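PDB 6ZXU: oxidoreductase, NAD-binding/iron-sulfur cluster-binding protein from Nitratireductor pacificus pht-3B, which acts as a catabolic reductive dehalogenase, probably removing halogen from organohalides with the help of its bound cobalamin and [4Fe-4S] clusters. Local coordinates for residues I308-K313 and K414-Y419; W403-S408 and A418-A423. One frame throughout, in Å; residues are numbered along the deposited sequence.

Contact 1: I308-K313 and K414-Y419; sequences IQRVAK and KPIEAY
R310 leaves the backbone with CG anti to its carbonyl carbon (chi1 -72°), and a bend at chi3 (64°) then turns the guanidinium so that its NH2 end faces the I416 carbonyl. NH2 gives the I416 O a hydrogen bond of 2.7 Å, noticeably bent, with an N-H...O angle of 141°. The donor stands above the carbonyl plane of I416 instead of lying on a lone pair, while the oxygen sits at the guanidinium edge, tilted a little from its plane. NH2 also bonds to the Y406 carbonyl and NE to that of Y405, so three backbone oxygens fix the rotation of the group. E417 probably adds a weak electrostatic pull, its OE2 being 6.3 Å from NH1 of R310. Both segments are irregular loops, the second part of the long connection between antiparallel neighbours 394-399 and 422-429 of a four-stranded sheet. Just beyond I416, that connection makes an inverse gamma turn centred on A418. Three residues on from the arginine, at K313, the contact becomes apolar and looser: the aliphatic chain of K313 passes alongside I416, its CD coming to 4.5 Å from I416 CD1. The ammonium group of K313 continues past the isoleucine to the S482 carbonyl, where it is hydrogen-bonded, with E410 as a long, weak ion-pair partner.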
loop_
_atom_site.group_PDB
_atom_site.type_symbol
_atom_site.label_atom_id
_atom_site.label_comp_id
_atom_site.label_asym_id
_atom_site.label_seq_id
_atom_site.Cartn_x
_atom_site.Cartn_y
_atom_site.Cartn_z
ATOM N N ILE A 308 4.349 4.261 29.465
ATOM C CA ILE A 308 4.345 3.345 28.341
ATOM C C ILE A 308 5.572 2.418 28.438
ATOM O O ILE A 308 6.668 2.887 28.289
ATOM C CB ILE A 308 4.353 4.088 26.988
ATOM C CG1 ILE A 308 3.138 4.941 26.806
ATOM C CG2 ILE A 308 4.445 3.071 25.878
ATOM C CD1 ILE A 308 3.178 5.877 25.607
ATOM N N GLN A 309 5.363 1.136 28.624
ATOM C CA GLN A 309 6.462 0.190 28.620
ATOM C C GLN A 309 6.748 -0.287 27.215
ATOM O O GLN A 309 5.842 -0.423 26.385
ATOM C CB GLN A 309 6.164 -1.010 29.441
ATOM C CG GLN A 309 6.017 -0.782 30.892
ATOM C CD GLN A 309 5.562 -2.105 31.597
ATOM O OE1 GLN A 309 4.584 -2.128 32.338
ATOM N NE2 GLN A 309 6.251 -3.190 31.337
ATOM N N ARG A 310 8.028 -0.487 26.912
ATOM C CA ARG A 310 8.470 -1.070 25.643
ATOM C C ARG A 310 8.240 -2.625 25.682
ATOM O O ARG A 310 8.268 -3.242 26.729
ATOM C CB ARG A 310 9.922 -0.681 25.337
ATOM C CG ARG A 310 10.060 0.767 24.952
ATOM C CD ARG A 310 11.490 1.213 24.893
ATOM N NE ARG A 310 12.228 0.513 23.847
ATOM C CZ ARG A 310 13.518 0.635 23.641
ATOM N NH1 ARG A 310 14.232 1.368 24.443
ATOM N NH2 ARG A 310 14.120 -0.060 22.712
ATOM N N VAL A 311 7.902 -3.169 24.521
ATOM C CA VAL A 311 7.378 -4.520 24.324
ATOM C C VAL A 311 8.421 -5.314 23.528
ATOM O O VAL A 311 9.058 -4.749 22.575
ATOM C CB VAL A 311 6.041 -4.448 23.477
ATOM C CG1 VAL A 311 5.422 -5.805 23.380
ATOM C CG2 VAL A 311 5.093 -3.456 24.155
ATOM N N ALA A 312 8.680 -6.542 23.915
ATOM C CA ALA A 312 9.531 -7.404 23.121
ATOM C C ALA A 312 8.917 -7.583 21.674
ATOM O O ALA A 312 7.700 -7.694 21.541
ATOM C CB ALA A 312 9.676 -8.775 23.801
ATOM N N LYS A 313 9.738 -7.604 20.631
ATOM C CA LYS A 313 9.259 -8.038 19.300
ATOM C C LYS A 313 8.592 -9.421 19.360
ATOM O O LYS A 313 7.701 -9.711 18.621
ATOM C CB LYS A 313 10.380 -8.120 18.260
ATOM C CG LYS A 313 10.528 -6.901 17.462
ATOM C CD LYS A 313 11.444 -7.005 16.281
ATOM C CE LYS A 313 10.710 -7.671 15.143
ATOM N NZ LYS A 313 11.611 -7.490 13.942
ATOM N N LYS A 414 18.250 -9.736 21.871
ATOM C CA LYS A 414 19.101 -8.647 22.324
ATOM C C LYS A 414 18.310 -7.370 22.360
ATOM O O LYS A 414 17.364 -7.236 21.640
ATOM C CB LYS A 414 20.284 -8.479 21.400
ATOM C CG LYS A 414 21.169 -9.734 21.449
ATOM C CD LYS A 414 22.333 -9.630 20.506
ATOM C CE LYS A 414 23.228 -10.865 20.736
ATOM N NZ LYS A 414 24.539 -10.805 20.028
ATOM N N PRO A 415 18.692 -6.453 23.247
ATOM C CA PRO A 415 18.027 -5.182 23.351
ATOM C C PRO A 415 18.092 -4.460 22.034
ATOM O O PRO A 415 19.058 -4.661 21.258
ATOM C CB PRO A 415 18.833 -4.435 24.417
ATOM C CG PRO A 415 19.499 -5.486 25.207
ATOM C CD PRO A 415 19.814 -6.585 24.218
ATOM N N ILE A 416 17.067 -3.660 21.770
ATOM C CA ILE A 416 17.079 -2.703 20.679
ATOM C C ILE A 416 17.294 -1.338 21.301
ATOM O O ILE A 416 16.675 -0.976 22.270
ATOM C CB ILE A 416 15.746 -2.774 19.890
ATOM C CG1 ILE A 416 15.695 -4.095 19.101
ATOM C CG2 ILE A 416 15.581 -1.593 18.954
ATOM C CD1 ILE A 416 14.321 -4.443 18.552
ATOM N N GLU A 417 18.173 -0.556 20.704
ATOM C CA GLU A 417 18.433 0.798 21.115
ATOM C C GLU A 417 17.569 1.739 20.335
ATOM O O GLU A 417 17.194 1.460 19.185
ATOM C CB GLU A 417 19.892 1.193 20.835
ATOM C CG GLU A 417 20.913 0.328 21.601
ATOM C CD GLU A 417 20.691 0.310 23.111
ATOM O OE1 GLU A 417 20.718 -0.830 23.730
ATOM O OE2 GLU A 417 20.475 1.451 23.666
ATOM N N ALA A 418 17.247 2.856 20.924
ATOM C CA ALA A 418 16.607 3.946 20.175
ATOM C C ALA A 418 17.654 4.699 19.338
ATOM O O ALA A 418 18.040 5.813 19.685
ATOM C CB ALA A 418 15.864 4.883 21.136
ATOM N N TYR A 419 18.058 4.143 18.212
ATOM C CA TYR A 419 19.228 4.620 17.541
ATOM C C TYR A 419 19.087 5.835 16.652
ATOM O O TYR A 419 20.091 6.435 16.301
ATOM C CB TYR A 419 19.916 3.441 16.815
ATOM C CG TYR A 419 18.950 2.544 16.053
ATOM C CD1 TYR A 419 18.394 2.960 14.873
ATOM C CD2 TYR A 419 18.641 1.289 16.528
ATOM C CE1 TYR A 419 17.497 2.149 14.161
ATOM C CE2 TYR A 419 17.786 0.466 15.860
ATOM C CZ TYR A 419 17.187 0.914 14.660
ATOM O OH TYR A 419 16.372 0.047 13.940
#

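Contact 2: W403-S408 and A418-A423; sequences WMYYAS and AYHDYA
Y405 meets A418, Y419 and H420 within one long connection of the cobalamin-binding part of the fold, which joins strands 394-399 and 422-429. Following the chain, the 3-10 turn at W403 and M404 packs on helix 486-492 and leads into Y405, where a chi1 of -66° sets CG beside the backbone N and sends the ring toward the approach to strand 422-429. A418 covers one ring face: its CA stands 3.7 Å from the Y405 ring centroid, almost on the normal, as a CH-pi contact, and its CB is 3.8 Å from CE1 of Y405. The edge of the same ring points at the face of Y419 in a T-shaped stack, centroids 5.3 Å apart and planes at 75°. Y419 is itself tethered through OH to E483. At the far end of the ring, the Y405 hydroxyl donates to the H420 carbonyl oxygen over 2.9 Å, from a position tilted 24° off the carbonyl plane, and H420 CB lies 3.6 Å from that same OH. Next comes Y406, whose side chain leaves at a wide angle to that of Y405 and hydrogen-bonds O58 of cobalamin through its OH.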
loop_
_atom_site.group_PDB
_atom_site.type_symbol
_atom_site.label_atom_id
_atom_site.label_comp_id
_atom_site.label_asym_id
_atom_site.label_seq_id
_atom_site.Cartn_x
_atom_site.Cartn_y
_atom_site.Cartn_z
ATOM N N TRP A 403 10.100 5.049 23.318
ATOM C CA TRP A 403 9.071 4.067 23.597
ATOM C C TRP A 403 8.419 3.528 22.285
ATOM O O TRP A 403 7.558 2.658 22.391
ATOM C CB TRP A 403 7.981 4.658 24.532
ATOM C CG TRP A 403 7.457 5.986 24.093
ATOM C CD1 TRP A 403 7.977 7.213 24.386
ATOM C CD2 TRP A 403 6.336 6.228 23.269
ATOM N NE1 TRP A 403 7.219 8.191 23.801
ATOM C CE2 TRP A 403 6.225 7.583 23.094
ATOM C CE3 TRP A 403 5.399 5.392 22.620
ATOM C CZ2 TRP A 403 5.189 8.155 22.355
ATOM C CZ3 TRP A 403 4.400 5.958 21.922
ATOM C CH2 TRP A 403 4.292 7.328 21.793
ATOM N N MET A 404 8.745 4.109 21.126
ATOM C CA MET A 404 8.216 3.643 19.805
ATOM C C MET A 404 9.073 2.454 19.243
ATOM O O MET A 404 8.634 1.748 18.351
ATOM C CB MET A 404 8.243 4.764 18.787
ATOM C CG MET A 404 7.337 5.948 19.123
ATOM S SD MET A 404 7.549 7.215 17.880
ATOM C CE MET A 404 6.330 8.418 18.389
ATOM N N TYR A 405 10.272 2.230 19.804
ATOM C CA TYR A 405 11.088 1.097 19.453
ATOM C C TYR A 405 10.696 -0.092 20.285
ATOM O O TYR A 405 10.372 0.036 21.468
ATOM C CB TYR A 405 12.578 1.407 19.646
ATOM C CG TYR A 405 13.172 2.463 18.745
ATOM C CD1 TYR A 405 12.934 3.807 18.964
ATOM C CD2 TYR A 405 13.995 2.117 17.711
ATOM C CE1 TYR A 405 13.507 4.774 18.160
ATOM C CE2 TYR A 405 14.594 3.074 16.904
ATOM C CZ TYR A 405 14.378 4.383 17.127
ATOM O OH TYR A 405 14.972 5.313 16.348
ATOM N N TYR A 406 10.744 -1.270 19.704
ATOM C CA TYR A 406 10.604 -2.499 20.467
ATOM C C TYR A 406 11.720 -2.633 21.510
ATOM O O TYR A 406 12.790 -2.057 21.379
ATOM C CB TYR A 406 10.661 -3.717 19.569
ATOM C CG TYR A 406 9.480 -3.908 18.644
ATOM C CD1 TYR A 406 8.283 -4.375 19.135
ATOM C CD2 TYR A 406 9.614 -3.703 17.266
ATOM C CE1 TYR A 406 7.206 -4.528 18.266
ATOM C CE2 TYR A 406 8.572 -3.868 16.411
ATOM C CZ TYR A 406 7.384 -4.282 16.911
ATOM O OH TYR A 406 6.326 -4.522 16.044
ATOM N N ALA A 407 11.446 -3.354 22.563
ATOM C CA ALA A 407 12.441 -3.534 23.654
ATOM C C ALA A 407 13.617 -4.421 23.268
ATOM O O ALA A 407 14.773 -4.151 23.624
ATOM C CB ALA A 407 11.755 -4.071 24.883
ATOM N N SER A 408 13.334 -5.460 22.500
ATOM C CA SER A 408 14.317 -6.505 22.164
ATOM C C SER A 408 13.873 -7.224 20.884
ATOM O O SER A 408 12.664 -7.214 20.549
ATOM C CB SER A 408 14.428 -7.508 23.312
ATOM O OG SER A 408 13.180 -8.121 23.657
ATOM N N ALA A 418 17.247 2.856 20.924
ATOM C CA ALA A 418 16.607 3.946 20.175
ATOM C C ALA A 418 17.654 4.699 19.338
ATOM O O ALA A 418 18.040 5.813 19.685
ATOM C CB ALA A 418 15.864 4.883 21.136
ATOM N N TYR A 419 18.058 4.143 18.212
ATOM C CA TYR A 419 19.228 4.620 17.541
ATOM C C TYR A 419 19.087 5.835 16.652
ATOM O O TYR A 419 20.091 6.435 16.301
ATOM C CB TYR A 419 19.916 3.441 16.815
ATOM C CG TYR A 419 18.950 2.544 16.053
ATOM C CD1 TYR A 419 18.394 2.960 14.873
ATOM C CD2 TYR A 419 18.641 1.289 16.528
ATOM C CE1 TYR A 419 17.497 2.149 14.161
ATOM C CE2 TYR A 419 17.786 0.466 15.860
ATOM C CZ TYR A 419 17.187 0.914 14.660
ATOM O OH TYR A 419 16.372 0.047 13.940
ATOM N N HIS A 420 17.871 6.249 16.236
ATOM C CA HIS A 420 17.691 7.365 15.382
ATOM C C HIS A 420 16.717 8.369 16.023
ATOM O O HIS A 420 15.845 8.014 16.767
ATOM C CB HIS A 420 17.106 6.984 14.032
ATOM C CG HIS A 420 18.018 6.218 13.163
ATOM N ND1 HIS A 420 17.593 5.179 12.378
ATOM C CD2 HIS A 420 19.360 6.291 12.989
ATOM C CE1 HIS A 420 18.633 4.646 11.754
ATOM N NE2 HIS A 420 19.710 5.312 12.118
ATOM N N ASP A 421 16.842 9.609 15.615
ATOM C CA ASP A 421 16.070 10.732 16.159
ATOM C C ASP A 421 14.712 10.975 15.577
ATOM O O ASP A 421 13.876 11.512 16.240
ATOM C CB ASP A 421 16.893 11.994 15.933
ATOM C CG ASP A 421 18.176 12.073 16.864
ATOM O OD1 ASP A 421 18.179 11.412 17.923
ATOM O OD2 ASP A 421 19.168 12.767 16.455
ATOM N N TYR A 422 14.523 10.655 14.289
ATOM C CA TYR A 422 13.304 10.991 13.584
ATOM C C TYR A 422 12.701 9.777 12.892
ATOM O O TYR A 422 13.401 8.847 12.548
ATOM C CB TYR A 422 13.557 12.070 12.528
ATOM C CG TYR A 422 14.073 13.363 13.059
ATOM C CD1 TYR A 422 13.200 14.270 13.665
ATOM C CD2 TYR A 422 15.458 13.621 13.106
ATOM C CE1 TYR A 422 13.657 15.435 14.228
ATOM C CE2 TYR A 422 15.929 14.780 13.676
ATOM C CZ TYR A 422 15.032 15.669 14.212
ATOM O OH TYR A 422 15.454 16.821 14.754
ATOM N N ALA A 423 11.390 9.822 12.708
ATOM C CA ALA A 423 10.644 8.786 11.965
ATOM C C ALA A 423 9.950 9.469 10.820
ATOM O O ALA A 423 9.246 10.477 11.009
ATOM C CB ALA A 423 9.606 8.103 12.849
#

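In the fold
In chain order come 308-313, 403-408 and then the overlapping 414-419 and 418-423, so contacts 1 and 2 end on one continuous run and share A418 and Y419. Their centres are about 7 Å apart. Three of the four segments come from the connection between strands 394-399 and 422-429, the last running into the start of strand 422-429, while 308-313 arrives from the loop before helix 317-323. Segment 403-408 touches both partners of contact 1: V311 O and A407 N lie 2.8 Å apart, a probable hydrogen bond, K313 CG packs 3.3 Å from Y406 CD2, and I416 CB packs 3.4 Å from Y406 O. Together the two contacts knit these loops around the backbone that carries Y406, a residue of the cobalamin site.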